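Local coordinates for protein purine nucleoside phosphorylase (Schistosoma mansoni, PDB 6BJ7) that probably catalyses the reversible phosphorolysis of purine nucleosides such as inosine and guanosine, releasing the free base and ribose 1-phosphate, at residues A[114-119]-A[275-280]; A[242-247]-A[260-265]. All blocks are in the same frame, centred on the assembly; numbering follows the deposited sequence.

Contact 1 (A[114-119]-A[275-280]); sequences LITNLA and MWFKEI. With DU7 (4-chloro-6-methylpyrimidin-2-amine), chain G; DMS (dimethyl sulfoxide), chain F.
Phe277 reaches from helix 259-283 to the central strand 112-121 and meets Leu114 and Thr116, two residues apart along that strand. The contact is apolar. Thr116 CG2 comes to 3.4 Å from Phe277 CZ, the far end of the ring, while Leu114 CB lies 3.8 Å from Phe277 CE1; both approach the ring obliquely. A second patch forms where Leu114 CD1 touches Ile280 CG2 at 4.1 Å, one helical turn on from Phe277. Leu114 CG stands anti to its carbonyl carbon (chi1 -49°), which carries the branched end past the phenyl ring toward Ile280.

The polar side chains of Thr116 and Asn117 find partners outside the helix. With chi1 of 64°, Thr116 gives its methyl to the ring and leaves OG1 for the backbone N of Gly34. Asn117 is held through OD1 by Ser241 and through ND2 by Thr223. Leu118 N donates a 2.7 Å hydrogen bond to O of a dimethyl sulfoxide, probably from the crystallisation liquor.

Helix 259-283 packs here on the mixed sheet of the phosphorylase-superfamily fold, Phe277 also touching Val240 of strand 236-246 and Ile280 helix 170-182. The segment axes, 11.1 Å apart and nearly antiparallel (168°), are spanned by the Phe277 ring. The chemistry implies that helix and strand adhere by buried hydrocarbon at the Leu114 end, while the Leu118–Ala119 end lies beside the bound chloropyrimidine.

Contact 2 (A[242-247]-A[260-265]); sequences LIANNS and EKVLAV. With DU7 (4-chloro-6-methylpyrimidin-2-amine), chain G.
The ligand-binding end of strand 236-246, consistent with the purine-base pocket, packs here against the first turns of helix 259-283, in the phosphorylase-superfamily fold. Val265 supplies most of the helix side: its CG1 rests 3.7 Å from Ile243 O and its CG2 3.8 Å from Ala244 O, so the two methyls lie against successive backbone carbonyls. Leu242 adds a looser apolar touch, CD1 to Val265 CG1 at 4.3 Å. Closer to the ligand, Ala244 CB meets Val262 CG2 at 4.0 Å, and the small alanine lets the backbones approach to 5.4 Å between the CA atoms of Ala244 and Val262.

Both Val262 methyls, CG1 and CG2, lie 3.6 Å from methyl carbon C of the chloropyrimidine, which is also near Ala244 CB. The ligand's amino N1 donates to Asn245 OD1 over 2.9 Å (N-H...O 148°). Asn245 ND2 in turn donates to Ser247 OG and also bonds Asp250 OD2, contacts that probably restrain rotation of the amide and help present OD1 to the ligand.

At the end of the strand, Asn246 is the N-cap of helix 247-253, its OD1 accepting from Leu249 N. Strand 236-246 runs between 112-121 and 131-139, with Leu242 touching Leu118 of the former and Phe131 of the latter.

Overall arrangement
Helix 259-283 is common to both contacts: its early turns meet strand 236-246 in contact 2, and a later turn meets the neighbouring parallel strand 112-121 in contact 1. The two centres lie 16 Å apart, and contact 2 is nested within the chain loop closed by contact 1. The two contacts join directly in the sheet, where Asn117 O and Leu242 N are 2.8 Å apart, a probable hydrogen bond, and through Leu118 CD1 packing 3.9 Å from Val262 CG1. Segment 114-119 reaches the chloropyrimidine through Leu118 and Ala119, and contact 2 through Ala244, Asn245 and Val262; Glu203 also binds it. Its site is consistent with the purine-base pocket.

Contact 1 (A[114-119]-A[275-280])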
loop_
_atom_site.group_PDB
_atom_site.type_symbol
_atom_site.label_atom_id
_atom_site.label_comp_id
_atom_site.label_asym_id
_atom_site.label_seq_id
_atom_site.Cartn_x
_atom_site.Cartn_y
_atom_site.Cartn_z
ATOM N N LEU A 114 -27.073 1.829 3.020
ATOM C CA LEU A 114 -26.975 0.567 3.756
ATOM C C LEU A 114 -26.119 -0.419 2.952
ATOM O O LEU A 114 -26.373 -0.629 1.754
ATOM C CB LEU A 114 -28.386 -0.006 4.004
ATOM C CG LEU A 114 -29.469 0.929 4.576
ATOM C CD1 LEU A 114 -30.832 0.204 4.699
ATOM C CD2 LEU A 114 -29.043 1.506 5.942
ATOM N N ILE A 115 -25.121 -1.029 3.600
ATOM C CA ILE A 115 -24.135 -1.878 2.913
ATOM C C ILE A 115 -23.960 -3.197 3.658
ATOM O O ILE A 115 -23.861 -3.217 4.888
ATOM C CB ILE A 115 -22.759 -1.176 2.801
ATOM C CG1 ILE A 115 -22.878 0.193 2.192
ATOM C CG2 ILE A 115 -21.788 -2.014 1.937
ATOM C CD1 ILE A 115 -21.532 1.008 2.271
ATOM N N THR A 116 -23.936 -4.317 2.917
ATOM C CA THR A 116 -23.586 -5.616 3.500
ATOM C C THR A 116 -22.394 -6.233 2.758
ATOM O O THR A 116 -22.140 -5.932 1.580
ATOM C CB THR A 116 -24.755 -6.624 3.509
ATOM O OG1 THR A 116 -25.168 -6.960 2.171
ATOM C CG2 THR A 116 -25.972 -6.090 4.290
ATOM N N ASN A 117 -21.651 -7.085 3.475
ATOM C CA ASN A 117 -20.538 -7.834 2.901
ATOM C C ASN A 117 -20.368 -9.155 3.645
ATOM O O ASN A 117 -20.949 -9.378 4.709
ATOM C CB ASN A 117 -19.213 -7.037 2.937
ATOM C CG ASN A 117 -18.750 -6.705 4.365
ATOM O OD1 ASN A 117 -18.492 -7.584 5.170
ATOM N ND2 ASN A 117 -18.644 -5.423 4.664
ATOM N N LEU A 118 -19.587 -10.056 3.029
ATOM C CA LEU A 118 -19.077 -11.266 3.669
ATOM C C LEU A 118 -17.617 -11.054 4.084
ATOM O O LEU A 118 -16.832 -10.420 3.359
ATOM C CB LEU A 118 -19.192 -12.457 2.717
ATOM C CG LEU A 118 -20.612 -12.973 2.429
ATOM C CD1 LEU A 118 -20.681 -13.430 0.994
ATOM C CD2 LEU A 118 -20.965 -14.111 3.365
ATOM N N ALA A 119 -17.254 -11.532 5.273
ATOM C CA ALA A 119 -15.945 -11.213 5.840
ATOM C C ALA A 119 -15.420 -12.365 6.699
ATOM O O ALA A 119 -16.166 -13.271 7.083
ATOM C CB ALA A 119 -16.043 -9.944 6.673
ATOM N N MET A 275 -34.982 -10.066 5.769
ATOM C CA MET A 275 -36.046 -9.584 6.643
ATOM C C MET A 275 -35.558 -8.439 7.533
ATOM O O MET A 275 -36.264 -7.443 7.723
ATOM C CB MET A 275 -36.574 -10.734 7.483
ATOM C CG MET A 275 -37.812 -10.373 8.271
ATOM S SD MET A 275 -37.789 -11.117 9.890
ATOM C CE MET A 275 -36.398 -10.272 10.607
ATOM N N TRP A 276 -34.335 -8.557 8.054
ATOM C CA TRP A 276 -33.756 -7.532 8.922
ATOM C C TRP A 276 -33.643 -6.193 8.199
ATOM O O TRP A 276 -34.091 -5.154 8.708
ATOM C CB TRP A 276 -32.379 -8.013 9.381
ATOM C CG TRP A 276 -31.701 -7.252 10.490
ATOM C CD1 TRP A 276 -32.262 -6.344 11.358
ATOM C CD2 TRP A 276 -30.328 -7.376 10.870
ATOM N NE1 TRP A 276 -31.304 -5.896 12.245
ATOM C CE2 TRP A 276 -30.108 -6.508 11.957
ATOM C CE3 TRP A 276 -29.248 -8.133 10.382
ATOM C CZ2 TRP A 276 -28.861 -6.389 12.565
ATOM C CZ3 TRP A 276 -28.008 -7.996 10.975
ATOM C CH2 TRP A 276 -27.828 -7.136 12.060
ATOM N N PHE A 277 -33.056 -6.199 7.001
ATOM C CA PHE A 277 -32.845 -4.956 6.264
ATOM C C PHE A 277 -34.159 -4.374 5.741
ATOM O O PHE A 277 -34.276 -3.145 5.622
ATOM C CB PHE A 277 -31.826 -5.167 5.131
ATOM C CG PHE A 277 -30.412 -4.845 5.543
ATOM C CD1 PHE A 277 -29.704 -3.860 4.905
ATOM C CD2 PHE A 277 -29.831 -5.497 6.605
ATOM C CE1 PHE A 277 -28.425 -3.542 5.307
ATOM C CE2 PHE A 277 -28.562 -5.176 7.017
ATOM C CZ PHE A 277 -27.872 -4.196 6.373
ATOM N N LYS A 278 -35.160 -5.219 5.440
ATOM C CA LYS A 278 -36.475 -4.684 5.062
ATOM C C LYS A 278 -37.058 -3.849 6.200
ATOM O O LYS A 278 -37.585 -2.749 5.976
ATOM C CB LYS A 278 -37.444 -5.812 4.671
ATOM C CG LYS A 278 -38.848 -5.313 4.307
ATOM C CD LYS A 278 -39.729 -6.424 3.763
ATOM C CE LYS A 278 -41.160 -5.955 3.539
ATOM N NZ LYS A 278 -42.040 -7.061 3.078
ATOM N N GLU A 279 -36.931 -4.337 7.437
ATOM C CA GLU A 279 -37.451 -3.616 8.593
ATOM C C GLU A 279 -36.634 -2.365 8.879
ATOM O O GLU A 279 -37.198 -1.322 9.244
ATOM C CB GLU A 279 -37.465 -4.537 9.808
ATOM C CG GLU A 279 -38.081 -3.943 11.083
ATOM C CD GLU A 279 -39.572 -3.689 11.000
ATOM O OE1 GLU A 279 -40.201 -3.977 9.965
ATOM O OE2 GLU A 279 -40.124 -3.183 11.998
ATOM N N ILE A 280 -35.305 -2.437 8.724
ATOM C CA ILE A 280 -34.470 -1.243 8.915
ATOM C C ILE A 280 -34.920 -0.129 7.968
ATOM O O ILE A 280 -35.133 1.013 8.384
ATOM C CB ILE A 280 -32.969 -1.573 8.720
ATOM C CG1 ILE A 280 -32.423 -2.407 9.889
ATOM C CG2 ILE A 280 -32.106 -0.282 8.571
ATOM C CD1 ILE A 280 -31.082 -3.154 9.568
HETATM C C4 DU7 G . -12.423 -14.324 4.735
HETATM C C3 DU7 G . -12.558 -12.516 3.444
HETATM C C2 DU7 G . -13.822 -12.756 3.040
HETATM C C1 DU7 G . -14.369 -13.845 3.552
HETATM CL CL DU7 G . -11.794 -11.186 2.795
HETATM N N DU7 G . -11.819 -13.213 4.256
HETATM N N1 DU7 G . -11.679 -15.134 5.623
HETATM N N2 DU7 G . -13.692 -14.591 4.378
HETATM C C DU7 G . -15.798 -14.211 3.180
HETATM S S DMS F . -18.729 -9.520 -0.626
HETATM O O DMS F . -19.824 -9.774 0.355
HETATM C C1 DMS F . -19.447 -8.974 -2.197
HETATM C C2 DMS F . -17.836 -8.017 -0.148
#

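Contact 2 (A[242-247]-A[260-265])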
loop_
_atom_site.group_PDB
_atom_site.type_symbol
_atom_site.label_atom_id
_atom_site.label_comp_id
_atom_site.label_asym_id
_atom_site.label_seq_id
_atom_site.Cartn_x
_atom_site.Cartn_y
_atom_site.Cartn_z
ATOM N N LEU A 242 -21.350 -10.210 7.377
ATOM C CA LEU A 242 -21.686 -11.593 7.696
ATOM C C LEU A 242 -20.387 -12.411 7.769
ATOM O O LEU A 242 -19.617 -12.451 6.799
ATOM C CB LEU A 242 -22.632 -12.184 6.638
ATOM C CG LEU A 242 -22.904 -13.698 6.712
ATOM C CD1 LEU A 242 -23.490 -14.102 8.058
ATOM C CD2 LEU A 242 -23.853 -14.114 5.570
ATOM N N ILE A 243 -20.147 -13.058 8.907
ATOM C CA ILE A 243 -18.896 -13.776 9.165
ATOM C C ILE A 243 -18.972 -15.174 8.567
ATOM O O ILE A 243 -19.872 -15.942 8.901
ATOM C CB ILE A 243 -18.623 -13.851 10.681
ATOM C CG1 ILE A 243 -18.546 -12.444 11.294
ATOM C CG2 ILE A 243 -17.342 -14.621 10.982
ATOM C CD1 ILE A 243 -17.477 -11.510 10.649
ATOM N N ALA A 244 -18.013 -15.518 7.689
ATOM C CA ALA A 244 -18.011 -16.830 7.058
ATOM C C ALA A 244 -17.067 -17.837 7.715
ATOM O O ALA A 244 -17.259 -19.028 7.524
ATOM C CB ALA A 244 -17.661 -16.703 5.575
ATOM N N ASN A 245 -16.076 -17.394 8.483
ATOM C CA ASN A 245 -15.128 -18.290 9.152
ATOM C C ASN A 245 -14.445 -17.480 10.245
ATOM O O ASN A 245 -14.516 -16.249 10.244
ATOM C CB ASN A 245 -14.085 -18.844 8.182
ATOM C CG ASN A 245 -13.028 -17.788 7.802
ATOM O OD1 ASN A 245 -13.357 -16.724 7.304
ATOM N ND2 ASN A 245 -11.768 -18.073 8.081
ATOM N N ASN A 246 -13.745 -18.170 11.178
ATOM C CA ASN A 246 -12.826 -17.468 12.086
ATOM C C ASN A 246 -11.399 -17.821 11.668
ATOM O O ASN A 246 -10.978 -18.980 11.801
ATOM C CB ASN A 246 -13.077 -17.817 13.564
ATOM C CG ASN A 246 -12.271 -16.942 14.485
ATOM O OD1 ASN A 246 -11.047 -17.046 14.500
ATOM N ND2 ASN A 246 -12.937 -16.016 15.221
ATOM N N SER A 247 -10.693 -16.835 11.100
ATOM C CA SER A 247 -9.367 -17.078 10.532
ATOM C C SER A 247 -8.323 -17.388 11.591
ATOM O O SER A 247 -7.332 -18.074 11.298
ATOM C CB SER A 247 -8.909 -15.869 9.702
ATOM O OG SER A 247 -9.760 -15.737 8.599
ATOM N N GLU A 260 -16.278 -21.547 -1.757
ATOM C CA GLU A 260 -17.443 -22.426 -1.704
ATOM C C GLU A 260 -18.049 -22.445 -0.308
ATOM O O GLU A 260 -19.277 -22.376 -0.150
ATOM C CB GLU A 260 -17.060 -23.839 -2.143
ATOM C CG GLU A 260 -16.820 -23.972 -3.653
ATOM C CD GLU A 260 -15.608 -23.177 -4.146
ATOM O OE1 GLU A 260 -14.515 -23.306 -3.549
ATOM O OE2 GLU A 260 -15.750 -22.417 -5.131
ATOM N N LYS A 261 -17.212 -22.569 0.718
ATOM C CA LYS A 261 -17.708 -22.492 2.090
ATOM C C LYS A 261 -18.372 -21.148 2.359
ATOM O O LYS A 261 -19.380 -21.066 3.082
ATOM C CB LYS A 261 -16.563 -22.710 3.081
ATOM C CG LYS A 261 -15.799 -24.019 2.946
ATOM C CD LYS A 261 -14.579 -23.987 3.881
ATOM C CE LYS A 261 -13.882 -25.341 4.025
ATOM N NZ LYS A 261 -12.745 -25.226 4.993
ATOM N N VAL A 262 -17.804 -20.075 1.802
ATOM C CA VAL A 262 -18.349 -18.741 2.026
ATOM C C VAL A 262 -19.785 -18.661 1.531
ATOM O O VAL A 262 -20.674 -18.150 2.227
ATOM C CB VAL A 262 -17.458 -17.683 1.343
ATOM C CG1 VAL A 262 -18.140 -16.314 1.361
ATOM C CG2 VAL A 262 -16.120 -17.623 2.043
ATOM N N LEU A 263 -20.031 -19.140 0.311
ATOM C CA LEU A 263 -21.357 -19.004 -0.278
ATOM C C LEU A 263 -22.380 -19.880 0.429
ATOM O O LEU A 263 -23.572 -19.550 0.425
ATOM C CB LEU A 263 -21.315 -19.336 -1.764
ATOM C CG LEU A 263 -20.544 -18.382 -2.692
ATOM C CD1 LEU A 263 -20.827 -18.712 -4.133
ATOM C CD2 LEU A 263 -20.890 -16.910 -2.421
ATOM N N ALA A 264 -21.950 -20.977 1.052
ATOM C CA ALA A 264 -22.902 -21.779 1.832
ATOM C C ALA A 264 -23.353 -21.050 3.091
ATOM O O ALA A 264 -24.520 -21.166 3.498
ATOM C CB ALA A 264 -22.275 -23.124 2.194
ATOM N N VAL A 265 -22.448 -20.309 3.735
ATOM C CA VAL A 265 -22.864 -19.470 4.861
ATOM C C VAL A 265 -23.845 -18.398 4.397
ATOM O O VAL A 265 -24.833 -18.090 5.086
ATOM C CB VAL A 265 -21.638 -18.835 5.554
ATOM C CG1 VAL A 265 -22.099 -17.901 6.672
ATOM C CG2 VAL A 265 -20.703 -19.922 6.097
HETATM C C4 DU7 G . -12.423 -14.324 4.735
HETATM C C3 DU7 G . -12.558 -12.516 3.444
HETATM C C2 DU7 G . -13.822 -12.756 3.040
HETATM C C1 DU7 G . -14.369 -13.845 3.552
HETATM CL CL DU7 G . -11.794 -11.186 2.795
HETATM N N DU7 G . -11.819 -13.213 4.256
HETATM N N1 DU7 G . -11.679 -15.134 5.623
HETATM N N2 DU7 G . -13.692 -14.591 4.378
HETATM C C DU7 G . -15.798 -14.211 3.180
#